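Local atomic coordinates of Mll7089 protein (Mesorhizobium loti, PDB entry 2OZ8), a protein that is of unknown function but probably binds magnesium and may act as a hydro-lyase. Residues 7-12 against 353-358; 139-144 against 151-156; 162-167 against 181-186. One frame throughout, in Å; residues are numbered along the deposited sequence. Where two conformers were deposited one is given.

In the fold
Contact 1 belongs to the N-terminal antiparallel sheet of the enolase-superfamily fold, where a C-terminal helix returns to strand 5-17; contacts 2 and 3 lie in the barrel domain. Contact 1 is remote from both, its centre about 30 Å from that of contact 2 and about 37 Å from that of contact 3. The latter two, centres about 8 Å apart, meet at strand 163-167 of contact 3, where Asp141 OD1 and Gly139 N probably bond to Lys167 N and Lys165 O. Both pack on its outer side; its lysines, probably the Lys-x-Lys motif of the mandelate racemase group, point to the barrel interior, Lys165 to Glu224 and Glu317, Lys167 to Asp196.

Contact 1 (7-12 against 353-358); sequences HFRITR and KARGEW
Thr11 packs on the stem of Arg355, while Arg9 and Arg355 share a carboxylate, in a strand-to-helix contact between a strand near the N-terminus and the last helix of the chain. Strand 5-17 belongs to the antiparallel sheet of the N-terminal capping domain found in the enolase superfamily, and helix 352-357, which follows the barrel, comes back to lie beside it. The two segments share no hydrogen bond, and the apolar part of the contact is small. Thr11 turns its methyl to the aliphatic stem of Arg355, CG2 lying 3.9 Å from Arg355 CG, and the two side chains cross at about a right angle. With CG anti to the backbone N (chi1 -174°), Arg355 extends from the helix to the strand before bending at its third torsion (chi3 -66°), which brings its guanidinium near that of Arg9.

Glu37 of the neighbouring strand 27-40 bridges the two guanidinium groups, forming salt bridges through OE2 to Arg9 NH1 and through OE1 to Arg355 NH2, and so probably helps to fix their positions. Glu352, just before the helical segment, pairs with the NH1 of Arg355, which gives that guanidinium a second acidic partner. Arg9 NH1 and Arg355 NH2, both bound to Glu37, stand 4.3 Å apart.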
ATOM      1  N   HIS A   7      35.258 -38.786  -8.884  0.50 47.35           N
ATOM      2  CA  HIS A   7      34.444 -39.377  -9.943  0.50 46.19           C
ATOM      3  C   HIS A   7      32.939 -39.219  -9.634  0.50 45.70           C
ATOM      4  O   HIS A   7      32.559 -38.961  -8.483  0.50 45.30           O
ATOM      5  CB  HIS A   7      34.728 -40.887 -10.105  0.50 46.33           C
ATOM      6  CG  HIS A   7      36.166 -41.285  -9.955  0.50 46.46           C
ATOM      7  ND1 HIS A   7      37.008 -41.460 -11.033  0.50 46.54           N
ATOM      8  CD2 HIS A   7      36.899 -41.588  -8.855  0.50 47.57           C
ATOM      9  CE1 HIS A   7      38.200 -41.839 -10.608  0.50 47.41           C
ATOM     10  NE2 HIS A   7      38.159 -41.930  -9.289  0.50 49.48           N
ATOM     11  N   PHE A   8      32.102 -39.403 -10.663  1.00 44.73           N
ATOM     12  CA  PHE A   8      30.677 -39.551 -10.510  1.00 44.46           C
ATOM     13  C   PHE A   8      30.152 -40.795 -11.246  1.00 46.10           C
ATOM     14  O   PHE A   8      30.750 -41.243 -12.209  1.00 46.32           O
ATOM     15  CB  PHE A   8      29.949 -38.278 -10.963  1.00 43.24           C
ATOM     16  CG  PHE A   8      29.772 -38.168 -12.432  1.00 39.34           C
ATOM     17  CD1 PHE A   8      28.739 -38.841 -13.067  1.00 37.49           C
ATOM     18  CD2 PHE A   8      30.633 -37.384 -13.185  1.00 36.92           C
ATOM     19  CE1 PHE A   8      28.560 -38.751 -14.477  1.00 39.84           C
ATOM     20  CE2 PHE A   8      30.486 -37.278 -14.592  1.00 38.59           C
ATOM     21  CZ  PHE A   8      29.441 -37.977 -15.241  1.00 41.47           C
ATOM     22  N   ARG A   9      29.002 -41.325 -10.832  1.00 47.32           N
ATOM     23  CA  ARG A   9      28.463 -42.542 -11.441  1.00 49.28           C
ATOM     24  C   ARG A   9      26.950 -42.376 -11.627  1.00 48.16           C
ATOM     25  O   ARG A   9      26.269 -41.952 -10.696  1.00 49.03           O
ATOM     26  CB  ARG A   9      28.779 -43.711 -10.514  1.00 49.81           C
ATOM     27  CG  ARG A   9      28.826 -45.145 -11.100  1.00 53.31           C
ATOM     28  CD  ARG A   9      29.075 -46.191  -9.924  1.00 54.06           C
ATOM     29  NE  ARG A   9      30.420 -46.082  -9.304  1.00 61.83           N
ATOM     30  CZ  ARG A   9      30.706 -45.958  -7.993  1.00 63.16           C
ATOM     31  NH1 ARG A   9      29.755 -45.918  -7.056  1.00 61.61           N
ATOM     32  NH2 ARG A   9      31.987 -45.881  -7.617  1.00 64.09           N
ATOM     33  N   ILE A  10      26.420 -42.678 -12.816  1.00 47.40           N
ATOM     34  CA  ILE A  10      24.980 -42.600 -13.046  1.00 45.69           C
ATOM     35  C   ILE A  10      24.359 -43.965 -13.348  1.00 45.99           C
ATOM     36  O   ILE A  10      24.733 -44.644 -14.317  1.00 46.96           O
ATOM     37  CB  ILE A  10      24.610 -41.624 -14.176  1.00 46.01           C
ATOM     38  CG1 ILE A  10      25.287 -40.240 -13.996  1.00 44.38           C
ATOM     39  CG2 ILE A  10      23.047 -41.509 -14.326  1.00 44.39           C
ATOM     40  CD1 ILE A  10      24.628 -39.314 -13.008  1.00 41.65           C
ATOM     41  N   THR A  11      23.388 -44.375 -12.547  1.00 44.92           N
ATOM     42  CA  THR A  11      22.694 -45.608 -12.851  1.00 44.22           C
ATOM     43  C   THR A  11      21.240 -45.340 -13.162  1.00 43.22           C
ATOM     44  O   THR A  11      20.494 -44.888 -12.287  1.00 43.56           O
ATOM     45  CB  THR A  11      22.810 -46.632 -11.711  1.00 44.34           C
ATOM     46  OG1 THR A  11      24.174 -46.725 -11.301  1.00 45.67           O
ATOM     47  CG2 THR A  11      22.382 -47.964 -12.190  1.00 44.98           C
ATOM     48  N   ARG A  12      20.841 -45.654 -14.394  1.00 41.26           N
ATOM     49  CA  ARG A  12      19.499 -45.385 -14.864  1.00 39.44           C
ATOM     50  C   ARG A  12      18.510 -46.521 -14.553  1.00 39.45           C
ATOM     51  O   ARG A  12      18.820 -47.681 -14.794  1.00 40.44           O
ATOM     52  CB  ARG A  12      19.559 -45.101 -16.345  1.00 38.05           C
ATOM     53  CG  ARG A  12      18.321 -44.532 -16.926  1.00 38.32           C
ATOM     54  CD  ARG A  12      18.346 -44.652 -18.423  1.00 34.86           C
ATOM     55  NE  ARG A  12      17.118 -44.145 -19.035  1.00 38.85           N
ATOM     56  CZ  ARG A  12      15.981 -44.830 -19.131  1.00 40.06           C
ATOM     57  NH1 ARG A  12      15.901 -46.073 -18.655  1.00 39.78           N
ATOM     58  NH2 ARG A  12      14.934 -44.284 -19.734  1.00 37.14           N
ATOM     59  N   LYS A 353      22.565 -55.675  -5.571  1.00 55.08           N
ATOM     60  CA  LYS A 353      21.658 -56.573  -6.269  1.00 58.56           C
ATOM     61  C   LYS A 353      20.755 -55.766  -7.186  1.00 58.53           C
ATOM     62  O   LYS A 353      20.554 -56.133  -8.353  1.00 59.90           O
ATOM     63  CB  LYS A 353      20.816 -57.399  -5.302  1.00 59.62           C
ATOM     64  CG  LYS A 353      21.608 -58.469  -4.533  1.00 62.64           C
ATOM     65  CD  LYS A 353      20.776 -59.106  -3.372  1.00 62.72           C
ATOM     66  CE  LYS A 353      21.707 -59.871  -2.377  1.00 65.66           C
ATOM     67  NZ  LYS A 353      21.102 -59.998  -1.006  1.00 68.16           N
ATOM     68  N   ALA A 354      20.236 -54.649  -6.678  1.00 58.29           N
ATOM     69  CA  ALA A 354      19.340 -53.789  -7.461  1.00 57.82           C
ATOM     70  C   ALA A 354      19.991 -53.172  -8.679  1.00 57.12           C
ATOM     71  O   ALA A 354      19.407 -53.207  -9.743  1.00 56.50           O
ATOM     72  CB  ALA A 354      18.697 -52.700  -6.579  1.00 58.83           C
ATOM     73  N   ARG A 355      21.189 -52.613  -8.525  1.00 56.77           N
ATOM     74  CA  ARG A 355      21.953 -52.112  -9.652  1.00 57.84           C
ATOM     75  C   ARG A 355      22.214 -53.161 -10.775  1.00 58.15           C
ATOM     76  O   ARG A 355      22.471 -52.787 -11.930  1.00 58.57           O
ATOM     77  CB  ARG A 355      23.265 -51.519  -9.149  1.00 57.84           C
ATOM     78  CG  ARG A 355      24.110 -50.826 -10.242  1.00 60.70           C
ATOM     79  CD  ARG A 355      25.534 -50.494  -9.789  1.00 60.10           C
ATOM     80  NE  ARG A 355      25.536 -49.481  -8.732  1.00 65.52           N
ATOM     81  CZ  ARG A 355      26.433 -49.440  -7.753  1.00 68.09           C
ATOM     82  NH1 ARG A 355      27.401 -50.352  -7.711  1.00 71.21           N
ATOM     83  NH2 ARG A 355      26.367 -48.505  -6.815  1.00 68.15           N
ATOM     84  N   GLY A 356      22.148 -54.459 -10.444  1.00 58.21           N
ATOM     85  CA  GLY A 356      22.312 -55.549 -11.427  1.00 57.93           C
ATOM     86  C   GLY A 356      21.022 -55.995 -12.105  1.00 57.65           C
ATOM     87  O   GLY A 356      20.939 -56.055 -13.320  1.00 56.92           O
ATOM     88  N   GLU A 357      20.002 -56.293 -11.307  1.00 57.55           N
ATOM     89  CA  GLU A 357      18.705 -56.728 -11.838  1.00 57.48           C
ATOM     90  C   GLU A 357      17.975 -55.601 -12.534  1.00 54.33           C
ATOM     91  O   GLU A 357      17.399 -55.811 -13.609  1.00 54.63           O
ATOM     92  CB  GLU A 357      17.828 -57.358 -10.732  1.00 57.73           C
ATOM     93  CG  GLU A 357      18.428 -58.690 -10.184  1.00 61.84           C
ATOM     94  CD  GLU A 357      17.719 -59.248  -8.925  1.00 62.76           C
ATOM     95  OE1 GLU A 357      16.807 -58.557  -8.364  1.00 65.91           O
ATOM     96  OE2 GLU A 357      18.087 -60.393  -8.513  1.00 66.22           O
ATOM     97  N   TRP A 358      18.033 -54.395 -11.961  1.00 51.07           N
ATOM     98  CA  TRP A 358      17.107 -53.329 -12.374  1.00 48.07           C
ATOM     99  C   TRP A 358      17.673 -52.204 -13.239  1.00 47.21           C
ATOM    100  O   TRP A 358      16.911 -51.344 -13.734  1.00 47.57           O
ATOM    101  CB  TRP A 358      16.320 -52.790 -11.176  1.00 46.27           C
ATOM    102  CG  TRP A 358      15.350 -53.806 -10.600  1.00 44.49           C
ATOM    103  CD1 TRP A 358      15.498 -54.528  -9.430  1.00 42.09           C
ATOM    104  CD2 TRP A 358      14.086 -54.215 -11.161  1.00 42.39           C
ATOM    105  NE1 TRP A 358      14.404 -55.352  -9.242  1.00 40.58           N
ATOM    106  CE2 TRP A 358      13.527 -55.179 -10.282  1.00 41.32           C
ATOM    107  CE3 TRP A 358      13.358 -53.839 -12.308  1.00 42.92           C
ATOM    108  CZ2 TRP A 358      12.290 -55.762 -10.514  1.00 43.63           C
ATOM    109  CZ3 TRP A 358      12.141 -54.419 -12.548  1.00 40.87           C
ATOM    110  CH2 TRP A 358      11.618 -55.380 -11.665  1.00 44.60           C
TER

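Contact 2 (139-144 against 151-156); sequences GLDFHL and SLFSHA
Phe153 carries its CG anti to the carbonyl carbon (chi1 -74°), and Leu152 carries its own anti to the backbone N (chi1 -173°); from successive helix positions the ring and the leucine branches are thereby both delivered to Gly139. The far end of the ring makes the closer approach, with Phe153 CZ 3.6 Å from Gly139 N and 3.7 Å from Gly139 CA. Having no side chain, Gly139 admits the ring directly against its backbone. Leu152 reaches the same residue with one methyl, its CD1 lying 4.0 Å from Gly139 O. The other methyl, CD2, sits over the centre of the Phe153 ring, 4.0 Å above its plane, so the two helix residues also pack on each other.

This is the junction of a beta-alpha unit of the barrel: residues 139-144 form the loop that leaves strand 132-138, and helix 146-158 turns back along the barrel wall. Phe153 is wedged beneath the loop, touching Phe164 and Ile166 of strand 163-167 on its way and meeting Phe149 of its own helix edge-to-face.

Asp141 comes to the rim of the ring, where its OD1 lies near the ring plane at 4.1 Å from Phe153 CE2; carboxylate and ring are turned 80° to one another. OD1 is held by the backbone N of Lys167, which ties the loop to the next strand. Further along, Leu144 adds an apolar touch, its CD2 lying 4.2 Å from Leu152 CD1.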
ATOM      1  N   GLY A 139      -2.017 -41.002  -0.611  1.00 37.53           N
ATOM      2  CA  GLY A 139      -2.431 -42.025  -1.543  1.00 39.03           C
ATOM      3  C   GLY A 139      -2.075 -41.749  -2.977  1.00 40.58           C
ATOM      4  O   GLY A 139      -1.890 -42.694  -3.726  1.00 40.75           O
ATOM      5  N   LEU A 140      -1.937 -40.470  -3.359  1.00 41.20           N
ATOM      6  CA  LEU A 140      -1.693 -40.083  -4.782  1.00 41.59           C
ATOM      7  C   LEU A 140      -2.767 -40.793  -5.619  1.00 41.60           C
ATOM      8  O   LEU A 140      -2.504 -41.387  -6.674  1.00 41.35           O
ATOM      9  CB  LEU A 140      -0.246 -40.446  -5.225  1.00 40.99           C
ATOM     10  CG  LEU A 140       0.918 -40.061  -4.274  1.00 41.72           C
ATOM     11  CD1 LEU A 140       2.292 -40.523  -4.769  1.00 40.06           C
ATOM     12  CD2 LEU A 140       0.980 -38.525  -3.960  1.00 42.53           C
ATOM     13  N   ASP A 141      -3.988 -40.723  -5.086  1.00 41.96           N
ATOM     14  CA  ASP A 141      -5.072 -41.709  -5.322  1.00 41.15           C
ATOM     15  C   ASP A 141      -6.104 -41.224  -6.257  1.00 40.35           C
ATOM     16  O   ASP A 141      -7.149 -41.799  -6.290  1.00 40.90           O
ATOM     17  CB  ASP A 141      -5.834 -41.982  -4.018  1.00 41.21           C
ATOM     18  CG  ASP A 141      -6.397 -40.672  -3.396  1.00 41.96           C
ATOM     19  OD1 ASP A 141      -5.595 -40.005  -2.730  1.00 43.15           O
ATOM     20  OD2 ASP A 141      -7.586 -40.291  -3.631  1.00 43.50           O
ATOM     21  N   PHE A 142      -5.858 -40.171  -6.998  1.00 40.83           N
ATOM     22  CA  PHE A 142      -6.910 -39.608  -7.818  1.00 41.93           C
ATOM     23  C   PHE A 142      -7.428 -40.596  -8.865  1.00 43.55           C
ATOM     24  O   PHE A 142      -8.584 -40.540  -9.278  1.00 44.38           O
ATOM     25  CB  PHE A 142      -6.397 -38.344  -8.511  1.00 42.13           C
ATOM     26  CG  PHE A 142      -7.467 -37.528  -9.153  1.00 41.99           C
ATOM     27  CD1 PHE A 142      -8.245 -36.628  -8.372  1.00 42.69           C
ATOM     28  CD2 PHE A 142      -7.730 -37.665 -10.512  1.00 40.14           C
ATOM     29  CE1 PHE A 142      -9.265 -35.842  -8.948  1.00 44.04           C
ATOM     30  CE2 PHE A 142      -8.741 -36.889 -11.129  1.00 43.38           C
ATOM     31  CZ  PHE A 142      -9.533 -35.982 -10.343  1.00 46.30           C
ATOM     32  N   HIS A 143      -6.575 -41.513  -9.310  1.00 45.12           N
ATOM     33  CA  HIS A 143      -6.941 -42.378 -10.429  1.00 45.87           C
ATOM     34  C   HIS A 143      -7.301 -43.762  -9.956  1.00 47.50           C
ATOM     35  O   HIS A 143      -7.813 -44.575 -10.728  1.00 48.17           O
ATOM     36  CB  HIS A 143      -5.824 -42.409 -11.448  1.00 44.73           C
ATOM     37  CG  HIS A 143      -5.640 -41.102 -12.132  1.00 43.05           C
ATOM     38  ND1 HIS A 143      -6.600 -40.560 -12.953  1.00 43.17           N
ATOM     39  CD2 HIS A 143      -4.629 -40.207 -12.094  1.00 44.46           C
ATOM     40  CE1 HIS A 143      -6.190 -39.388 -13.400  1.00 43.47           C
ATOM     41  NE2 HIS A 143      -4.994 -39.152 -12.896  1.00 45.69           N
ATOM     42  N   LEU A 144      -7.061 -44.002  -8.670  1.00 48.91           N
ATOM     43  CA  LEU A 144      -7.392 -45.266  -8.020  1.00 50.51           C
ATOM     44  C   LEU A 144      -8.891 -45.608  -8.081  1.00 51.60           C
ATOM     45  O   LEU A 144      -9.731 -44.733  -7.853  1.00 51.93           O
ATOM     46  CB  LEU A 144      -6.902 -45.223  -6.568  1.00 49.53           C
ATOM     47  CG  LEU A 144      -5.769 -46.178  -6.168  1.00 50.80           C
ATOM     48  CD1 LEU A 144      -4.795 -46.473  -7.310  1.00 51.18           C
ATOM     49  CD2 LEU A 144      -5.019 -45.710  -4.937  1.00 49.80           C
ATOM     50  N   SER A 151      -8.370 -49.973   0.198  1.00 42.69           N
ATOM     51  CA  SER A 151      -7.363 -50.955   0.437  1.00 42.80           C
ATOM     52  C   SER A 151      -6.044 -50.299   0.912  1.00 42.08           C
ATOM     53  O   SER A 151      -5.460 -50.713   1.922  1.00 42.49           O
ATOM     54  CB  SER A 151      -7.203 -51.806  -0.811  1.00 42.72           C
ATOM     55  OG  SER A 151      -6.028 -52.538  -0.654  1.00 47.22           O
ATOM     56  N   LEU A 152      -5.599 -49.246   0.218  1.00 41.15           N
ATOM     57  CA  LEU A 152      -4.401 -48.496   0.633  1.00 39.92           C
ATOM     58  C   LEU A 152      -4.619 -47.798   1.995  1.00 39.53           C
ATOM     59  O   LEU A 152      -3.775 -47.932   2.913  1.00 38.62           O
ATOM     60  CB  LEU A 152      -4.043 -47.480  -0.458  1.00 40.31           C
ATOM     61  CG  LEU A 152      -2.737 -46.687  -0.321  1.00 41.53           C
ATOM     62  CD1 LEU A 152      -2.363 -46.114  -1.697  1.00 39.25           C
ATOM     63  CD2 LEU A 152      -2.813 -45.562   0.760  1.00 40.32           C
ATOM     64  N   PHE A 153      -5.750 -47.081   2.142  1.00 38.46           N
ATOM     65  CA  PHE A 153      -5.949 -46.301   3.362  1.00 39.07           C
ATOM     66  C   PHE A 153      -6.252 -47.151   4.580  1.00 40.02           C
ATOM     67  O   PHE A 153      -5.791 -46.834   5.657  1.00 40.06           O
ATOM     68  CB  PHE A 153      -6.897 -45.097   3.196  1.00 38.45           C
ATOM     69  CG  PHE A 153      -6.273 -43.950   2.429  1.00 36.83           C
ATOM     70  CD1 PHE A 153      -5.280 -43.173   2.992  1.00 39.36           C
ATOM     71  CD2 PHE A 153      -6.669 -43.659   1.154  1.00 38.64           C
ATOM     72  CE1 PHE A 153      -4.697 -42.131   2.293  1.00 39.10           C
ATOM     73  CE2 PHE A 153      -6.067 -42.633   0.426  1.00 39.96           C
ATOM     74  CZ  PHE A 153      -5.091 -41.877   0.995  1.00 39.40           C
ATOM     75  N   SER A 154      -6.962 -48.268   4.422  1.00 41.23           N
ATOM     76  CA  SER A 154      -7.080 -49.172   5.563  1.00 42.20           C
ATOM     77  C   SER A 154      -5.761 -49.957   5.859  1.00 42.16           C
ATOM     78  O   SER A 154      -5.430 -50.208   7.026  1.00 42.20           O
ATOM     79  CB  SER A 154      -8.305 -50.070   5.440  1.00 42.10           C
ATOM     80  OG  SER A 154      -8.138 -50.899   4.330  1.00 44.85           O
ATOM     81  N   HIS A 155      -4.974 -50.294   4.848  1.00 42.04           N
ATOM     82  CA  HIS A 155      -3.607 -50.692   5.178  1.00 43.31           C
ATOM     83  C   HIS A 155      -2.841 -49.610   5.982  1.00 43.65           C
ATOM     84  O   HIS A 155      -2.273 -49.921   7.036  1.00 45.07           O
ATOM     85  CB  HIS A 155      -2.787 -51.100   3.964  1.00 43.36           C
ATOM     86  CG  HIS A 155      -1.447 -51.671   4.331  1.00 46.15           C
ATOM     87  ND1 HIS A 155      -0.253 -51.038   4.044  1.00 46.88           N
ATOM     88  CD2 HIS A 155      -1.122 -52.808   4.998  1.00 47.64           C
ATOM     89  CE1 HIS A 155       0.745 -51.773   4.501  1.00 48.09           C
ATOM     90  NE2 HIS A 155       0.245 -52.852   5.083  1.00 47.51           N
ATOM     91  N   ALA A 156      -2.832 -48.347   5.540  1.00 42.86           N
ATOM     92  CA  ALA A 156      -2.126 -47.338   6.346  1.00 42.75           C
ATOM     93  C   ALA A 156      -2.596 -47.286   7.826  1.00 43.00           C
ATOM     94  O   ALA A 156      -1.766 -47.213   8.755  1.00 42.86           O
ATOM     95  CB  ALA A 156      -2.174 -45.962   5.708  1.00 41.55           C
TER

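Contact 3 (162-167 against 181-186); sequences SAFKIK and ELLKTC
Strand 163-167, helix 173-184 and strand 192-196 make up a beta-alpha-beta unit of the enolase-family barrel, and within residues 181-186 it is Leu183 that makes the contact with the first of these strands. Near the helix's end it presents both of its methyls to Phe164 and Ile166, two strand residues that project on the same side. CD1 of Leu183 lies 4.1 Å from Phe164 CB, at the root of the aromatic side chain. CD2 takes the second strand residue, standing 4.1 Å from Ile166 CG2. With CG anti to the backbone N (chi1 -179°), the leucine side chain is carried toward the strand, and its two methyls divide between Phe164 and Ile166. Ile166 and Leu183 approach on a slant, and the contact is wholly apolar across the segments, as expected of a barrel's outer packing layer.

Just beyond Leu183, the hydroxyl of Thr185 turns back on the helix: Thr185 OG1 donates to Leu182 O at 2.6 Å, with a C=O...donor angle of 133°. The backbone N of Cys186 bonds to Leu183 O at 3.0 Å.

On the other side of the strand Lys165 faces the barrel interior, where its NZ forms salt bridges with Glu224 and Glu317. Outside, Phe164 and Ile166 are shared between two helices, with Phe153 of helix 146-158 packing on both while Leu183 of helix 173-184 also reaches Val193 of strand 192-196.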
ATOM      1  N   SER A 162      -2.186 -42.060  11.526  1.00 40.15           N
ATOM      2  CA  SER A 162      -3.378 -41.420  12.087  1.00 39.52           C
ATOM      3  C   SER A 162      -3.697 -40.167  11.296  1.00 39.46           C
ATOM      4  O   SER A 162      -4.664 -39.463  11.596  1.00 39.46           O
ATOM      5  CB  SER A 162      -3.169 -41.090  13.548  1.00 40.03           C
ATOM      6  OG  SER A 162      -1.980 -40.329  13.753  1.00 42.54           O
ATOM      7  N   ALA A 163      -2.890 -39.899  10.261  1.00 38.74           N
ATOM      8  CA  ALA A 163      -3.142 -38.795   9.346  1.00 37.66           C
ATOM      9  C   ALA A 163      -3.039 -39.262   7.882  1.00 37.39           C
ATOM     10  O   ALA A 163      -2.145 -40.057   7.542  1.00 38.24           O
ATOM     11  CB  ALA A 163      -2.180 -37.634   9.644  1.00 37.51           C
ATOM     12  N   PHE A 164      -3.937 -38.757   7.027  1.00 36.05           N
ATOM     13  CA  PHE A 164      -4.223 -39.307   5.694  1.00 34.84           C
ATOM     14  C   PHE A 164      -4.479 -38.163   4.709  1.00 35.61           C
ATOM     15  O   PHE A 164      -5.238 -37.266   5.016  1.00 35.17           O
ATOM     16  CB  PHE A 164      -5.479 -40.209   5.752  1.00 33.84           C
ATOM     17  CG  PHE A 164      -5.368 -41.324   6.763  1.00 33.46           C
ATOM     18  CD1 PHE A 164      -4.694 -42.510   6.444  1.00 31.60           C
ATOM     19  CD2 PHE A 164      -5.848 -41.170   8.054  1.00 33.31           C
ATOM     20  CE1 PHE A 164      -4.500 -43.505   7.387  1.00 29.57           C
ATOM     21  CE2 PHE A 164      -5.641 -42.216   9.045  1.00 32.49           C
ATOM     22  CZ  PHE A 164      -4.977 -43.354   8.690  1.00 30.48           C
ATOM     23  N   LYS A 165      -3.836 -38.185   3.539  1.00 36.28           N
ATOM     24  CA  LYS A 165      -4.058 -37.179   2.504  1.00 36.63           C
ATOM     25  C   LYS A 165      -4.566 -37.821   1.230  1.00 36.69           C
ATOM     26  O   LYS A 165      -3.981 -38.788   0.741  1.00 37.30           O
ATOM     27  CB  LYS A 165      -2.791 -36.401   2.189  1.00 36.79           C
ATOM     28  CG  LYS A 165      -3.027 -35.206   1.272  1.00 37.86           C
ATOM     29  CD  LYS A 165      -1.852 -34.970   0.284  1.00 40.89           C
ATOM     30  CE  LYS A 165      -0.660 -34.397   0.952  1.00 42.59           C
ATOM     31  NZ  LYS A 165       0.475 -33.977   0.079  1.00 44.61           N
ATOM     32  N   ILE A 166      -5.646 -37.253   0.702  1.00 35.73           N
ATOM     33  CA  ILE A 166      -6.248 -37.687  -0.521  1.00 35.21           C
ATOM     34  C   ILE A 166      -6.254 -36.575  -1.537  1.00 35.18           C
ATOM     35  O   ILE A 166      -6.149 -35.379  -1.174  1.00 35.56           O
ATOM     36  CB  ILE A 166      -7.682 -38.216  -0.296  1.00 35.86           C
ATOM     37  CG1 ILE A 166      -8.598 -37.097   0.199  1.00 33.78           C
ATOM     38  CG2 ILE A 166      -7.623 -39.449   0.680  1.00 34.96           C
ATOM     39  CD1 ILE A 166     -10.055 -37.491   0.334  1.00 35.57           C
ATOM     40  N   LYS A 167      -6.363 -36.982  -2.802  1.00 34.13           N
ATOM     41  CA  LYS A 167      -6.395 -36.074  -3.944  1.00 34.49           C
ATOM     42  C   LYS A 167      -7.792 -35.756  -4.302  1.00 33.97           C
ATOM     43  O   LYS A 167      -8.597 -36.655  -4.400  1.00 33.99           O
ATOM     44  CB  LYS A 167      -5.723 -36.698  -5.167  1.00 33.70           C
ATOM     45  CG  LYS A 167      -4.275 -37.060  -4.918  1.00 35.76           C
ATOM     46  CD  LYS A 167      -3.381 -35.880  -4.696  1.00 32.58           C
ATOM     47  CE  LYS A 167      -1.911 -36.270  -4.642  1.00 35.37           C
ATOM     48  NZ  LYS A 167      -1.035 -35.130  -4.130  1.00 32.80           N
ATOM     49  N   GLU A 181     -16.021 -39.302   2.190  1.00 43.71           N
ATOM     50  CA  GLU A 181     -16.887 -40.309   2.833  1.00 46.03           C
ATOM     51  C   GLU A 181     -16.240 -41.722   2.832  1.00 44.68           C
ATOM     52  O   GLU A 181     -16.256 -42.383   3.847  1.00 44.36           O
ATOM     53  CB  GLU A 181     -18.279 -40.372   2.157  1.00 45.60           C
ATOM     54  CG  GLU A 181     -19.274 -39.278   2.469  1.00 47.73           C
ATOM     55  CD  GLU A 181     -20.447 -39.236   1.435  1.00 51.55           C
ATOM     56  OE1 GLU A 181     -20.765 -40.291   0.794  1.00 56.81           O
ATOM     57  OE2 GLU A 181     -21.060 -38.136   1.255  1.00 58.46           O
ATOM     58  N   LEU A 182     -15.710 -42.189   1.690  1.00 44.67           N
ATOM     59  CA  LEU A 182     -14.993 -43.480   1.636  1.00 44.30           C
ATOM     60  C   LEU A 182     -13.849 -43.516   2.636  1.00 44.40           C
ATOM     61  O   LEU A 182     -13.662 -44.517   3.360  1.00 43.91           O
ATOM     62  CB  LEU A 182     -14.411 -43.750   0.252  1.00 44.25           C
ATOM     63  CG  LEU A 182     -15.113 -44.523  -0.857  1.00 46.83           C
ATOM     64  CD1 LEU A 182     -14.058 -45.086  -1.844  1.00 44.45           C
ATOM     65  CD2 LEU A 182     -15.984 -45.671  -0.264  1.00 47.74           C
ATOM     66  N   LEU A 183     -13.071 -42.434   2.677  1.00 44.20           N
ATOM     67  CA  LEU A 183     -11.965 -42.371   3.618  1.00 45.60           C
ATOM     68  C   LEU A 183     -12.429 -42.534   5.082  1.00 46.29           C
ATOM     69  O   LEU A 183     -11.781 -43.248   5.852  1.00 46.39           O
ATOM     70  CB  LEU A 183     -11.141 -41.100   3.407  1.00 44.55           C
ATOM     71  CG  LEU A 183      -9.937 -40.913   4.313  1.00 45.84           C
ATOM     72  CD1 LEU A 183      -8.764 -41.879   4.056  1.00 43.21           C
ATOM     73  CD2 LEU A 183      -9.465 -39.454   4.294  1.00 47.16           C
ATOM     74  N   LYS A 184     -13.553 -41.906   5.451  1.00 47.32           N
ATOM     75  CA  LYS A 184     -14.068 -41.977   6.811  1.00 49.28           C
ATOM     76  C   LYS A 184     -14.470 -43.430   7.210  1.00 48.70           C
ATOM     77  O   LYS A 184     -14.290 -43.842   8.360  1.00 48.48           O
ATOM     78  CB  LYS A 184     -15.173 -40.941   7.048  1.00 49.38           C
ATOM     79  CG  LYS A 184     -16.080 -41.218   8.255  1.00 53.25           C
ATOM     80  CD  LYS A 184     -16.879 -40.000   8.865  1.00 52.53           C
ATOM     81  CE  LYS A 184     -17.400 -40.448  10.287  1.00 56.26           C
ATOM     82  NZ  LYS A 184     -18.296 -39.553  11.146  1.00 58.90           N
ATOM     83  N   THR A 185     -14.935 -44.207   6.245  1.00 48.12           N
ATOM     84  CA  THR A 185     -15.255 -45.612   6.471  1.00 48.60           C
ATOM     85  C   THR A 185     -14.034 -46.515   6.650  1.00 49.59           C
ATOM     86  O   THR A 185     -14.208 -47.698   6.961  1.00 50.73           O
ATOM     87  CB  THR A 185     -16.042 -46.265   5.301  1.00 48.59           C
ATOM     88  OG1 THR A 185     -15.189 -46.407   4.164  1.00 47.65           O
ATOM     89  CG2 THR A 185     -17.298 -45.486   4.920  1.00 47.80           C
ATOM     90  N   CYS A 186     -12.807 -46.026   6.449  1.00 48.79           N
ATOM     91  CA  CYS A 186     -11.692 -46.947   6.644  1.00 47.74           C
ATOM     92  C   CYS A 186     -10.563 -46.536   7.576  1.00 46.85           C
ATOM     93  O   CYS A 186      -9.565 -47.250   7.694  1.00 46.89           O
ATOM     94  CB  CYS A 186     -11.182 -47.544   5.336  1.00 48.40           C
ATOM     95  SG  CYS A 186     -10.720 -46.483   3.977  1.00 50.24           S
TER